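Local atomic coordinates of uncharacterized protein (Bacteroides eggerthii, PDB entry 4GDZ), a protein that is of unknown function and belongs to the DUF4251 family, folding as a mainly antiparallel beta protein that binds a magnesium ion in the crystal. Residues Q46-M55 and T156-S167; N58-N69 and Q81-P89. One frame throughout, in Å; residues are numbered along the deposited sequence.

In the fold
Both contacts belong to one antiparallel sheet, and their centres lie about 14 Å apart. Interaction 1 pairs strand 46-55 with strand 155-163, close to the middle of the chain. Interaction 2 lies about 13 Å from that middle, in the hairpin of strands 61-74 and 77-85. Strand 46-55 is shared ground, because its other edge probably hydrogen-bonds to strand 61-74: V54 N lies 2.9 Å from A62 O and A51 N 2.9 Å from N69 O. A glycerol, probably from the crystallisation liquor, sits on M55 and T156 of interaction 1 and about 4 Å from the F84 side chain of interaction 2. The side chains of T156 and V82 are each about 11 Å from a bound magnesium ion.

Interaction 1: residues Q46-M55 and T156-S167. With GOL (glycerol), chain D.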
# COMPACT_ATOMS: atom_id res chain seq x y z
N GLN A 46 -13.18 14.46 20.39
CA GLN A 46 -13.02 15.83 19.93
C GLN A 46 -11.76 15.86 19.06
O GLN A 46 -10.65 16.04 19.55
CB GLN A 46 -12.97 16.81 21.11
CG GLN A 46 -14.31 16.91 21.82
CD GLN A 46 -14.31 17.93 22.93
OE1 GLN A 46 -13.49 17.86 23.82
NE2 GLN A 46 -15.24 18.87 22.89
N PHE A 47 -11.94 15.61 17.77
CA PHE A 47 -10.82 15.47 16.85
C PHE A 47 -11.19 15.82 15.43
O PHE A 47 -12.37 15.81 15.05
CB PHE A 47 -10.22 14.04 16.92
CG PHE A 47 -11.18 12.94 16.50
CD1 PHE A 47 -11.32 12.60 15.15
CD2 PHE A 47 -11.91 12.22 17.45
CE1 PHE A 47 -12.18 11.57 14.77
CE2 PHE A 47 -12.77 11.20 17.07
CZ PHE A 47 -12.89 10.86 15.73
N VAL A 48 -10.17 16.13 14.65
CA VAL A 48 -10.29 16.29 13.22
C VAL A 48 -9.17 15.51 12.53
O VAL A 48 -8.00 15.65 12.90
CB VAL A 48 -10.20 17.77 12.75
CG1 VAL A 48 -10.61 17.84 11.28
CG2 VAL A 48 -11.06 18.68 13.60
N LEU A 49 -9.52 14.69 11.56
CA LEU A 49 -8.56 14.13 10.60
C LEU A 49 -8.55 15.07 9.40
O LEU A 49 -9.56 15.20 8.70
CB LEU A 49 -8.99 12.73 10.19
CG LEU A 49 -8.04 11.86 9.32
CD1 LEU A 49 -8.00 12.33 7.88
CD2 LEU A 49 -6.65 11.90 9.88
N GLU A 50 -7.43 15.75 9.18
CA GLU A 50 -7.25 16.64 8.04
C GLU A 50 -6.46 15.88 6.95
O GLU A 50 -5.26 15.60 7.13
CB GLU A 50 -6.50 17.92 8.50
CG GLU A 50 -7.27 18.71 9.56
CD GLU A 50 -6.69 20.09 9.89
OE1 GLU A 50 -5.59 20.44 9.40
OE2 GLU A 50 -7.32 20.83 10.69
N ALA A 51 -7.13 15.51 5.86
CA ALA A 51 -6.54 14.63 4.83
C ALA A 51 -5.70 15.45 3.87
O ALA A 51 -6.05 16.59 3.55
CB ALA A 51 -7.61 13.86 4.06
N ASN A 52 -4.59 14.88 3.40
CA ASN A 52 -3.77 15.50 2.36
C ASN A 52 -3.51 14.59 1.18
O ASN A 52 -2.86 14.99 0.21
CB ASN A 52 -2.47 16.10 2.91
CG ASN A 52 -1.64 15.11 3.68
OD1 ASN A 52 -1.66 13.92 3.41
ND2 ASN A 52 -0.88 15.60 4.65
N GLN A 53 -4.03 13.37 1.23
CA GLN A 53 -4.03 12.55 0.05
C GLN A 53 -5.15 11.57 0.02
O GLN A 53 -5.66 11.14 1.06
CB GLN A 53 -2.69 11.82 -0.15
CG GLN A 53 -2.29 10.91 0.95
CD GLN A 53 -1.05 10.06 0.66
OE1 GLN A 53 -0.14 10.45 -0.08
NE2 GLN A 53 -1.01 8.90 1.28
N VAL A 54 -5.48 11.19 -1.21
CA VAL A 54 -6.38 10.11 -1.50
C VAL A 54 -5.54 8.92 -1.95
O VAL A 54 -4.52 9.06 -2.67
CB VAL A 54 -7.49 10.52 -2.51
CG1 VAL A 54 -6.90 11.08 -3.79
CG2 VAL A 54 -8.39 9.33 -2.81
N MSE A 55 -5.94 7.74 -1.49
CA MSE A 55 -5.25 6.51 -1.77
C MSE A 55 -6.06 5.60 -2.67
O MSE A 55 -7.25 5.37 -2.43
CB MSE A 55 -4.92 5.81 -0.44
CG MSE A 55 -4.06 6.70 0.48
SE MSE A 55 -4.02 6.02 2.33
CE MSE A 55 -3.67 4.08 1.99
N THR A 156 -10.68 6.24 0.45
CA THR A 156 -9.66 6.09 1.50
C THR A 156 -8.68 7.25 1.35
O THR A 156 -8.14 7.49 0.27
CB THR A 156 -8.99 4.71 1.44
OG1 THR A 156 -9.97 3.69 1.70
CG2 THR A 156 -7.82 4.56 2.49
N LEU A 157 -8.48 7.97 2.45
CA LEU A 157 -7.59 9.14 2.53
C LEU A 157 -6.69 9.04 3.75
O LEU A 157 -6.98 8.30 4.68
CB LEU A 157 -8.42 10.42 2.65
CG LEU A 157 -9.35 10.65 1.43
CD1 LEU A 157 -10.74 10.08 1.67
CD2 LEU A 157 -9.41 12.13 1.10
N SER A 158 -5.59 9.78 3.73
CA SER A 158 -4.70 9.83 4.87
C SER A 158 -4.34 11.24 5.14
O SER A 158 -4.41 12.10 4.23
CB SER A 158 -3.45 8.96 4.68
OG SER A 158 -2.59 9.44 3.66
N GLY A 159 -3.95 11.49 6.38
CA GLY A 159 -3.58 12.81 6.81
C GLY A 159 -3.27 12.88 8.29
O GLY A 159 -2.83 11.89 8.87
N SER A 160 -3.43 14.06 8.90
CA SER A 160 -3.03 14.29 10.31
C SER A 160 -4.24 14.23 11.22
O SER A 160 -5.25 14.84 10.92
CB SER A 160 -2.34 15.63 10.47
OG SER A 160 -1.15 15.67 9.74
N LEU A 161 -4.16 13.49 12.32
CA LEU A 161 -5.22 13.45 13.32
C LEU A 161 -4.89 14.45 14.42
O LEU A 161 -3.82 14.37 15.05
CB LEU A 161 -5.42 12.04 13.87
CG LEU A 161 -6.56 11.75 14.84
CD1 LEU A 161 -7.90 12.04 14.21
CD2 LEU A 161 -6.47 10.27 15.22
N LEU A 162 -5.79 15.41 14.64
CA LEU A 162 -5.50 16.58 15.49
C LEU A 162 -6.60 16.81 16.52
O LEU A 162 -7.79 16.61 16.23
CB LEU A 162 -5.39 17.84 14.61
CG LEU A 162 -4.24 17.92 13.59
CD1 LEU A 162 -4.52 19.07 12.62
CD2 LEU A 162 -2.88 18.08 14.28
N PRO A 163 -6.21 17.27 17.72
CA PRO A 163 -7.23 17.80 18.62
C PRO A 163 -7.89 19.03 17.98
O PRO A 163 -7.27 19.71 17.14
CB PRO A 163 -6.46 18.17 19.89
CG PRO A 163 -5.03 17.88 19.64
CD PRO A 163 -4.84 17.34 18.27
N LEU A 164 -9.14 19.29 18.34
CA LEU A 164 -9.93 20.40 17.79
C LEU A 164 -9.18 21.72 17.87
O LEU A 164 -9.09 22.45 16.89
CB LEU A 164 -11.25 20.54 18.54
CG LEU A 164 -12.29 19.43 18.32
CD1 LEU A 164 -13.59 19.80 19.02
CD2 LEU A 164 -12.54 19.15 16.85
N ASN A 165 -8.60 21.99 19.04
CA ASN A 165 -7.88 23.26 19.26
C ASN A 165 -6.56 23.39 18.50
O ASN A 165 -5.93 24.44 18.53
CB ASN A 165 -7.70 23.58 20.75
CG ASN A 165 -6.72 22.64 21.49
OD1 ASN A 165 -6.07 21.77 20.91
ND2 ASN A 165 -6.63 22.84 22.80
N GLN A 166 -6.12 22.34 17.81
CA GLN A 166 -4.96 22.47 16.94
C GLN A 166 -5.34 22.38 15.46
O GLN A 166 -4.48 22.35 14.59
CB GLN A 166 -3.92 21.39 17.29
CG GLN A 166 -3.21 21.63 18.63
CD GLN A 166 -2.36 20.44 19.03
OE1 GLN A 166 -1.87 19.70 18.17
NE2 GLN A 166 -2.19 20.23 20.34
N SER A 167 -6.64 22.33 15.19
CA SER A 167 -7.13 22.15 13.82
C SER A 167 -7.55 23.48 13.21
O SER A 167 -8.47 24.13 13.71
CB SER A 167 -8.32 21.19 13.84
OG SER A 167 -8.97 21.18 12.60
C1 GOL D . -11.00 5.98 -5.89
O1 GOL D . -11.77 7.19 -5.82
C2 GOL D . -10.76 5.42 -4.50
O2 GOL D . -11.98 4.86 -4.04
C3 GOL D . -10.35 6.55 -3.60
O3 GOL D . -9.85 6.13 -2.33
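E50 and S167 meet through two torsions. CG of E50 stands anti to its carbonyl carbon (chi1 -61°) and the chain runs out extended. OG of S167 lies anti to the backbone N (chi1 169°). S167 OG then donates to E50 OE2 at 2.5 Å, nearly along the C-O axis of that oxygen. S167 also caps helix 168-171 by accepting from F170 N, and E50 OE2 takes a weak bond from I169 N, so the carboxylate probably helps to orient the cap. The L162 side chain crosses that of E50 at about a right angle, its CD1 3.6 Å from E50 CD. V48 CG2 touches L164 CD2 at 3.6 Å. On the side of L49 and V54, L161 CD1 reaches F47 CD1 at 3.6 Å.

The strands are antiparallel neighbours in the central part of the sheet. V48 pairs with L162 and E50 with S160. A classic beta bulge follows, where N52 and Q53 both face S158. S158 O accepts from N52 N at 2.9 Å and from Q53 N at 3.3 Å. Beyond the bulge, Q53 NE2 donates to S158 OG in a bent bond (133°), with the hydroxyl tilted from the amide plane. M55 SE packs on S158 CB at 3.8 Å. Glycerol O3 bridges M55 O and T156 N.

Interaction 2: residues N58-N69 and Q81-P89; sequences NGQTAFVTSNTN and QVAFNTVYP
N69 turns its amide toward A83 and holds the backbone N and O of that residue. A83 N donates to N69 OD1 at 2.9 Å, and N69 ND2 donates to A83 O at 2.9 Å. In both bonds the donor stands above the carbonyl plane. A83 O lies 14° out of the N69 amide plane. The same ND2 also donates to T65 O, which lies almost exactly in that plane. CG of N69 is anti to its carbonyl carbon (chi1 -70°), which carries the amide across to A83. A water joins T65 N to A83 O.

The V64 and F84 side chains cross obliquely, V64 CG1 touching F84 CB at 3.4 Å. A62 CB meets T86 CB at 3.8 Å. N58 and Y88 approach from opposite directions. N58 ND2 lies in the ring plane at the edge of Y88, 3.1 Å from Y88 OH, with amide and ring planes 46° apart. A second water links N58 N to Y88 OH. The Y88 ring also stacks on F56 and meets F132 of the third subunit edge-to-face.

The N69 side chain thus supplies A83 with the acceptor and donor that backbone pairing gives between regular strands. Bonds from ND2 to two carbonyls probably fix the amide's flip.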
# COMPACT_ATOMS: atom_id res chain seq x y z
N ASN A 58 -4.83 0.38 -6.40
CA ASN A 58 -3.61 -0.13 -7.02
C ASN A 58 -2.29 0.25 -6.30
O ASN A 58 -1.18 -0.17 -6.74
CB ASN A 58 -3.57 0.26 -8.51
CG ASN A 58 -3.63 1.77 -8.74
OD1 ASN A 58 -3.35 2.57 -7.83
ND2 ASN A 58 -3.97 2.17 -9.96
N GLY A 59 -2.39 1.04 -5.22
CA GLY A 59 -1.19 1.46 -4.45
C GLY A 59 -0.79 2.91 -4.77
O GLY A 59 0.08 3.48 -4.12
N GLN A 60 -1.40 3.50 -5.79
CA GLN A 60 -1.16 4.93 -6.14
C GLN A 60 -1.75 5.87 -5.10
O GLN A 60 -2.58 5.48 -4.30
CB GLN A 60 -1.75 5.28 -7.52
CG GLN A 60 -0.92 4.81 -8.71
CD GLN A 60 0.28 5.68 -8.98
OE1 GLN A 60 0.68 6.51 -8.15
NE2 GLN A 60 0.87 5.48 -10.12
N THR A 61 -1.31 7.12 -5.11
CA THR A 61 -1.93 8.17 -4.32
C THR A 61 -2.07 9.42 -5.21
O THR A 61 -1.48 9.48 -6.28
CB THR A 61 -1.06 8.58 -3.13
OG1 THR A 61 0.14 9.10 -3.66
CG2 THR A 61 -0.73 7.38 -2.18
N ALA A 62 -2.88 10.39 -4.79
CA ALA A 62 -2.88 11.74 -5.37
C ALA A 62 -3.09 12.70 -4.22
O ALA A 62 -3.79 12.37 -3.25
CB ALA A 62 -4.00 11.91 -6.39
N PHE A 63 -2.50 13.89 -4.30
CA PHE A 63 -2.73 14.89 -3.23
C PHE A 63 -4.10 15.56 -3.36
O PHE A 63 -4.68 15.57 -4.43
CB PHE A 63 -1.62 15.93 -3.18
CG PHE A 63 -1.35 16.62 -4.50
CD1 PHE A 63 -2.15 17.68 -4.93
CD2 PHE A 63 -0.29 16.21 -5.28
CE1 PHE A 63 -1.87 18.34 -6.12
CE2 PHE A 63 -0.01 16.87 -6.48
CZ PHE A 63 -0.83 17.91 -6.89
N VAL A 64 -4.62 16.06 -2.23
CA VAL A 64 -5.94 16.69 -2.15
C VAL A 64 -5.82 17.89 -1.20
O VAL A 64 -4.89 17.97 -0.42
CB VAL A 64 -7.07 15.78 -1.64
CG1 VAL A 64 -7.25 14.54 -2.53
CG2 VAL A 64 -6.90 15.42 -0.15
N THR A 65 -6.76 18.81 -1.30
CA THR A 65 -6.85 19.96 -0.39
C THR A 65 -7.55 19.61 0.92
O THR A 65 -8.68 19.17 0.90
CB THR A 65 -7.71 21.06 -1.05
OG1 THR A 65 -7.19 21.33 -2.35
CG2 THR A 65 -7.73 22.34 -0.20
N SER A 66 -6.89 19.87 2.04
CA SER A 66 -7.46 19.65 3.37
C SER A 66 -8.76 20.42 3.69
O SER A 66 -9.63 19.90 4.40
CB SER A 66 -6.40 20.00 4.42
OG SER A 66 -6.89 19.70 5.71
N ASN A 67 -8.91 21.64 3.16
CA ASN A 67 -10.11 22.47 3.40
C ASN A 67 -11.45 21.77 3.11
O ASN A 67 -12.47 22.03 3.76
CB ASN A 67 -10.09 23.78 2.57
CG ASN A 67 -11.33 24.64 2.84
OD1 ASN A 67 -11.59 25.01 4.00
ND2 ASN A 67 -12.13 24.92 1.80
N THR A 68 -11.46 20.86 2.13
CA THR A 68 -12.68 20.10 1.82
C THR A 68 -12.43 18.59 1.88
O THR A 68 -13.12 17.82 1.22
CB THR A 68 -13.20 20.48 0.42
OG1 THR A 68 -12.17 20.23 -0.56
CG2 THR A 68 -13.60 21.97 0.37
N ASN A 69 -11.47 18.15 2.70
CA ASN A 69 -11.17 16.73 2.88
C ASN A 69 -10.81 16.45 4.35
O ASN A 69 -9.63 16.53 4.76
CB ASN A 69 -10.06 16.29 1.93
CG ASN A 69 -10.52 16.26 0.49
OD1 ASN A 69 -11.23 15.34 0.08
ND2 ASN A 69 -10.15 17.30 -0.28
N GLN A 81 -16.44 15.73 5.13
CA GLN A 81 -16.45 16.34 3.82
C GLN A 81 -15.26 15.79 3.03
O GLN A 81 -14.14 15.86 3.51
CB GLN A 81 -16.37 17.86 3.91
CG GLN A 81 -16.44 18.55 2.53
CD GLN A 81 -16.76 20.02 2.62
OE1 GLN A 81 -15.91 20.82 3.00
NE2 GLN A 81 -18.00 20.38 2.28
N VAL A 82 -15.52 15.28 1.84
CA VAL A 82 -14.48 14.79 0.91
C VAL A 82 -14.81 15.37 -0.45
O VAL A 82 -15.96 15.36 -0.87
CB VAL A 82 -14.45 13.24 0.84
CG1 VAL A 82 -13.44 12.76 -0.24
CG2 VAL A 82 -14.10 12.65 2.21
N ALA A 83 -13.80 15.89 -1.14
CA ALA A 83 -13.96 16.43 -2.48
C ALA A 83 -12.60 16.52 -3.13
O ALA A 83 -11.76 17.35 -2.73
CB ALA A 83 -14.66 17.81 -2.51
N PHE A 84 -12.37 15.65 -4.10
CA PHE A 84 -11.08 15.61 -4.82
C PHE A 84 -11.35 15.54 -6.32
O PHE A 84 -12.32 14.92 -6.79
CB PHE A 84 -10.18 14.48 -4.31
CG PHE A 84 -10.79 13.12 -4.37
CD1 PHE A 84 -10.66 12.33 -5.52
CD2 PHE A 84 -11.45 12.58 -3.27
CE1 PHE A 84 -11.19 11.06 -5.56
CE2 PHE A 84 -12.01 11.31 -3.32
CZ PHE A 84 -11.89 10.56 -4.48
N ASN A 85 -10.49 16.23 -7.05
CA ASN A 85 -10.59 16.31 -8.47
C ASN A 85 -9.12 16.29 -8.92
O ASN A 85 -8.49 17.30 -8.95
CB ASN A 85 -11.35 17.64 -8.80
CG ASN A 85 -11.23 18.01 -10.25
OD1 ASN A 85 -10.88 17.19 -11.05
ND2 ASN A 85 -11.55 19.25 -10.59
N THR A 86 -8.58 15.12 -9.18
CA THR A 86 -7.11 14.90 -9.27
C THR A 86 -6.69 14.53 -10.69
O THR A 86 -7.51 14.30 -11.56
CB THR A 86 -6.64 13.78 -8.32
OG1 THR A 86 -7.05 12.50 -8.84
CG2 THR A 86 -7.21 13.95 -6.88
N VAL A 87 -5.38 14.46 -10.89
CA VAL A 87 -4.78 14.11 -12.18
C VAL A 87 -4.87 12.56 -12.42
O VAL A 87 -4.60 12.10 -13.53
CB VAL A 87 -3.35 14.69 -12.26
CG1 VAL A 87 -2.57 14.16 -13.46
CG2 VAL A 87 -3.42 16.23 -12.36
N TYR A 88 -5.26 11.79 -11.40
CA TYR A 88 -5.48 10.34 -11.61
C TYR A 88 -6.61 10.21 -12.68
O TYR A 88 -7.69 10.70 -12.48
CB TYR A 88 -5.83 9.68 -10.30
CG TYR A 88 -5.97 8.18 -10.35
CD1 TYR A 88 -7.11 7.59 -10.92
CD2 TYR A 88 -5.00 7.35 -9.83
CE1 TYR A 88 -7.25 6.20 -10.98
CE2 TYR A 88 -5.14 5.97 -9.87
CZ TYR A 88 -6.26 5.39 -10.44
OH TYR A 88 -6.40 4.02 -10.48
N PRO A 89 -6.30 9.64 -13.86
CA PRO A 89 -7.25 9.75 -14.97
C PRO A 89 -8.51 8.93 -14.73
O PRO A 89 -8.46 7.88 -14.06
CB PRO A 89 -6.49 9.17 -16.15
CG PRO A 89 -5.07 9.12 -15.75
CD PRO A 89 -5.06 8.97 -14.27
O HOH W 1 -6.86 1.93 -8.26
O HOH W 2 -9.11 18.55 -3.25